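Long-range contacts in dehydrogenase (PDB 3UOE), which is probably an oxidoreductase of the LDH2/MDH2 (malate/L-lactate dehydrogenase) family, its substrate not established: residues Pro65-Gln70 / Ile201-Lys206; Met140-Tyr145 / Val194-Thr199. All coordinates share one frame; numbering follows the deposited sequence.

From the N terminus, the chain passes helix 46-61 and enters the loop that carries Pro65-Gln70, the first half of contact 1. It then runs through most of the mixed sheet before helix 204-213 begins at the second half, closing a loop of 130 intervening residues. Contact 2 is nested inside that loop: Met140-Tyr145, leading into helix 144-152, meets strand 193-197 after only 48 residues. Strand 193-197 and helix 204-213 are consecutive elements, so the second halves of the two contacts lie close together along the chain. The centres lie about 11 Å apart, and the His67 ring packs on the Gly141-Met142 backbone, bringing the loop tied to helix 204-213 against the segment tied to strand 193-197.

Contact 1 (Pro65-Gln70 / Ile201-Lys206); sequences PSHGLQ and IVSMGK
Gln70 reaches from the loop after helix 46-61 to the backbone of helix 204-213, giving its NE2 hydrogen to Gly205 O at 3.1 Å in a nearly straight bond (160°). The acceptor lies close to the plane of the Gln70 amide, whereas NE2 sits above the Gly205 carbonyl plane, 39° out of it. With CG between the backbone N and the carbonyl carbon (chi1 75°) and the chain extended beyond it, the amide is carried out to the helix.

The remaining contacts are van der Waals. Ser66 presses its CB against the peptide between Gly205 and Lys206, 3.6 Å from Lys206 N; Gly205 has no side chain, so the carbonyl oxygen of Ser66 can approach its CA. Here the loop meets the first turn of a helix whose N-cap is Ser203: Ser203 OG accepts a weak bond from Gly205 N.

That capping hydroxyl also faces the His67 ring edge, near the ring plane, 3.6 Å from CE1. Within the loop itself, Ser66 OG and His67 ND1 are hydrogen-bonded at 2.9 Å, with OG in the ring plane and either atom able to be the donor. Ser66 O is in turn hydrogen-bonded to Arg71 NE.

Contact 2 (Met140-Tyr145 / Val194-Thr199); sequences MGMLAY and VLDLAT
A carboxylate on a strand meets the segment leading into a helix here: Asp196, on strand 193-197, the outermost strand of the mixed sheet within this chain, turns its side chain to the backbone near the N-terminal end of helix 144-152. One polar bond crosses, from Ala144 N to Asp196 OD2 at 3.0 Å, and it is weak because the N-H is bent well away from the oxygen (135°). Asp196 CG stands anti to its backbone N (chi1 -176°), which carries the carboxylate out from the strand to this segment. The negative group thus lies near the N-terminal end of the helix, whose dipole would probably favour it.

Most of the other contacts of the carboxylate are with carbon. Ala144 CB lies 3.4 Å from OD2 and also packs on Asp196 CB, while Met142, a selenomethionine, brings its CG to 3.5 Å from the same oxygen. The side chains of Met142 and Asp196 cross at a slant. Leu143 N is near OD2, at 3.6 Å, but not bonded to it, and the other oxygen, OD1, faces Leu143 CB at 4.0 Å. Asp196 thus touches three consecutive residues, with one weak bond among these contacts. Two positions back along the strand, on the same side of it, Val194 places CG1 4.0 Å from Ala144 CB, adding an apolar contact.

Strand 193-197 pairs with strand 182-186 through backbone bonds of Leu195 with Ile184 and Leu197 with Val182, and both Leu143 and Asp196 rest on Ala183 of that neighbour. Leu195 packs on Gly251, and Leu197 on Lys248, of the second subunit. Met142 packs on Glu58 of helix 46-61, and Tyr145 on Leu51, Leu55 and Glu58, so Met140-Tyr145 bridges that helix and strand 193-197.

Contact 1 (Pro65-Gln70 / Ile201-Lys206)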
# COMPACT_ATOMS: atom_id res chain seq x y z
N PRO A 65 -17.55 10.05 -10.02
CA PRO A 65 -18.75 10.66 -9.44
C PRO A 65 -19.10 10.08 -8.07
O PRO A 65 -19.83 10.72 -7.31
CB PRO A 65 -19.85 10.32 -10.47
CG PRO A 65 -19.29 9.15 -11.25
CD PRO A 65 -17.83 9.46 -11.35
N SER A 66 -18.59 8.90 -7.76
CA SER A 66 -18.82 8.29 -6.45
C SER A 66 -18.31 9.18 -5.31
O SER A 66 -18.81 9.11 -4.20
CB SER A 66 -18.16 6.92 -6.37
OG SER A 66 -16.75 7.03 -6.44
N HIS A 67 -17.30 10.00 -5.60
CA HIS A 67 -16.70 10.89 -4.60
C HIS A 67 -16.90 12.35 -4.99
O HIS A 67 -16.19 13.24 -4.52
CB HIS A 67 -15.21 10.58 -4.45
CG HIS A 67 -14.94 9.31 -3.69
ND1 HIS A 67 -15.35 8.07 -4.15
CD2 HIS A 67 -14.35 9.10 -2.50
CE1 HIS A 67 -15.01 7.15 -3.27
NE2 HIS A 67 -14.41 7.74 -2.25
N GLY A 68 -17.87 12.58 -5.88
CA GLY A 68 -18.17 13.90 -6.39
C GLY A 68 -19.36 14.51 -5.68
O GLY A 68 -19.53 14.33 -4.47
N LEU A 69 -20.20 15.20 -6.43
CA LEU A 69 -21.26 16.00 -5.84
C LEU A 69 -22.35 15.21 -5.11
O LEU A 69 -23.07 15.79 -4.30
CB LEU A 69 -21.87 16.94 -6.88
CG LEU A 69 -20.96 18.11 -7.31
CD1 LEU A 69 -21.36 18.65 -8.68
CD2 LEU A 69 -20.97 19.22 -6.26
N GLN A 70 -22.47 13.91 -5.38
CA GLN A 70 -23.48 13.12 -4.66
C GLN A 70 -23.15 13.09 -3.17
O GLN A 70 -24.01 12.80 -2.34
CB GLN A 70 -23.61 11.70 -5.24
CG GLN A 70 -22.48 10.74 -4.88
CD GLN A 70 -22.63 9.36 -5.52
OE1 GLN A 70 -22.88 9.24 -6.73
NE2 GLN A 70 -22.48 8.30 -4.72
N ILE A 201 -13.20 -3.93 -4.34
CA ILE A 201 -13.27 -4.13 -5.78
C ILE A 201 -14.06 -3.00 -6.44
O ILE A 201 -13.88 -2.70 -7.63
CB ILE A 201 -13.92 -5.47 -6.12
CG1 ILE A 201 -13.73 -5.79 -7.61
CG2 ILE A 201 -15.39 -5.46 -5.75
CD1 ILE A 201 -14.23 -7.16 -7.99
N VAL A 202 -14.95 -2.39 -5.66
CA VAL A 202 -15.72 -1.25 -6.11
C VAL A 202 -16.05 -0.37 -4.91
O VAL A 202 -15.97 -0.82 -3.76
CB VAL A 202 -17.02 -1.69 -6.82
CG1 VAL A 202 -18.04 -2.22 -5.82
CG2 VAL A 202 -17.61 -0.55 -7.60
N SER A 203 -16.39 0.89 -5.18
CA SER A 203 -16.83 1.82 -4.14
C SER A 203 -18.30 1.59 -3.76
O SER A 203 -19.10 1.16 -4.59
CB SER A 203 -16.65 3.25 -4.63
OG SER A 203 -17.05 4.18 -3.62
N MSE A 204 -18.66 1.86 -2.52
CA MSE A 204 -20.06 1.80 -2.13
C MSE A 204 -20.78 2.98 -2.78
O MSE A 204 -21.95 2.88 -3.17
CB MSE A 204 -20.22 1.85 -0.61
CG MSE A 204 -21.65 1.67 -0.13
SE MSE A 204 -22.55 0.08 -0.86
CE MSE A 204 -21.97 -1.31 0.40
N GLY A 205 -20.06 4.09 -2.90
CA GLY A 205 -20.55 5.25 -3.62
C GLY A 205 -21.06 4.87 -5.00
O GLY A 205 -22.14 5.31 -5.41
N LYS A 206 -20.29 4.05 -5.71
CA LYS A 206 -20.69 3.60 -7.04
C LYS A 206 -21.89 2.67 -6.99
O LYS A 206 -22.74 2.68 -7.88
CB LYS A 206 -19.53 2.90 -7.76
CG LYS A 206 -19.86 2.50 -9.18
CD LYS A 206 -18.81 1.59 -9.75
CE LYS A 206 -17.55 2.35 -10.10
NZ LYS A 206 -17.72 3.12 -11.36

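Contact 2 (Met140-Tyr145 / Val194-Thr199)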
# COMPACT_ATOMS: atom_id res chain seq x y z
N MSE A 140 -13.09 12.49 3.47
CA MSE A 140 -11.98 13.12 2.77
C MSE A 140 -12.21 13.29 1.28
O MSE A 140 -11.48 14.01 0.60
CB MSE A 140 -10.72 12.27 2.97
CG MSE A 140 -10.19 12.32 4.37
SE MSE A 140 -9.61 14.14 4.76
CE MSE A 140 -9.85 14.10 6.72
N GLY A 141 -13.22 12.59 0.76
CA GLY A 141 -13.41 12.56 -0.67
C GLY A 141 -12.26 11.84 -1.35
O GLY A 141 -11.71 10.88 -0.80
N MSE A 142 -11.91 12.30 -2.54
CA MSE A 142 -10.95 11.60 -3.40
C MSE A 142 -9.52 11.84 -2.97
O MSE A 142 -9.02 12.95 -3.07
CB MSE A 142 -11.13 12.07 -4.84
CG MSE A 142 -10.05 11.59 -5.80
SE MSE A 142 -10.29 12.34 -7.62
CE MSE A 142 -9.73 14.18 -7.28
N LEU A 143 -8.84 10.79 -2.52
CA LEU A 143 -7.51 10.95 -1.94
C LEU A 143 -6.44 11.40 -2.95
O LEU A 143 -5.41 11.94 -2.56
CB LEU A 143 -7.06 9.68 -1.22
CG LEU A 143 -7.97 9.17 -0.09
CD1 LEU A 143 -7.25 8.12 0.76
CD2 LEU A 143 -8.45 10.33 0.78
N ALA A 144 -6.69 11.18 -4.24
CA ALA A 144 -5.75 11.60 -5.28
C ALA A 144 -5.48 13.10 -5.18
O ALA A 144 -4.37 13.56 -5.50
CB ALA A 144 -6.27 11.22 -6.68
N TYR A 145 -6.48 13.85 -4.74
CA TYR A 145 -6.37 15.30 -4.63
C TYR A 145 -5.17 15.69 -3.75
O TYR A 145 -4.38 16.56 -4.11
CB TYR A 145 -7.66 15.89 -4.05
CG TYR A 145 -7.72 17.41 -4.08
CD1 TYR A 145 -7.11 18.16 -3.08
CD2 TYR A 145 -8.38 18.08 -5.10
CE1 TYR A 145 -7.14 19.55 -3.10
CE2 TYR A 145 -8.42 19.47 -5.13
CZ TYR A 145 -7.80 20.20 -4.13
OH TYR A 145 -7.85 21.58 -4.16
N VAL A 194 0.51 9.64 -9.96
CA VAL A 194 -0.58 9.76 -8.98
C VAL A 194 -1.43 8.50 -8.93
O VAL A 194 -2.26 8.26 -9.80
CB VAL A 194 -1.50 11.00 -9.25
CG1 VAL A 194 -2.63 11.05 -8.24
CG2 VAL A 194 -0.69 12.29 -9.22
N LEU A 195 -1.21 7.69 -7.89
CA LEU A 195 -1.95 6.46 -7.68
C LEU A 195 -3.01 6.66 -6.61
O LEU A 195 -2.71 7.22 -5.55
CB LEU A 195 -1.00 5.34 -7.24
CG LEU A 195 -1.63 3.97 -6.97
CD1 LEU A 195 -2.13 3.33 -8.26
CD2 LEU A 195 -0.63 3.07 -6.25
N ASP A 196 -4.23 6.21 -6.88
CA ASP A 196 -5.34 6.28 -5.93
C ASP A 196 -6.22 5.06 -6.13
O ASP A 196 -6.81 4.88 -7.19
CB ASP A 196 -6.16 7.56 -6.17
CG ASP A 196 -7.27 7.75 -5.14
OD1 ASP A 196 -7.34 6.98 -4.15
OD2 ASP A 196 -8.07 8.69 -5.31
N LEU A 197 -6.31 4.20 -5.13
CA LEU A 197 -7.10 2.99 -5.30
C LEU A 197 -7.78 2.53 -4.03
O LEU A 197 -7.17 2.50 -2.96
CB LEU A 197 -6.22 1.89 -5.86
CG LEU A 197 -5.09 1.51 -4.92
CD1 LEU A 197 -5.38 0.16 -4.30
CD2 LEU A 197 -3.80 1.48 -5.69
N ALA A 198 -9.05 2.17 -4.15
CA ALA A 198 -9.76 1.50 -3.08
C ALA A 198 -9.26 0.07 -3.04
O ALA A 198 -8.98 -0.53 -4.08
CB ALA A 198 -11.26 1.54 -3.33
N THR A 199 -9.14 -0.47 -1.83
CA THR A 199 -8.77 -1.86 -1.68
C THR A 199 -10.00 -2.76 -1.81
O THR A 199 -9.89 -3.99 -1.79
CB THR A 199 -8.05 -2.10 -0.34
OG1 THR A 199 -8.80 -1.51 0.72
CG2 THR A 199 -6.67 -1.46 -0.38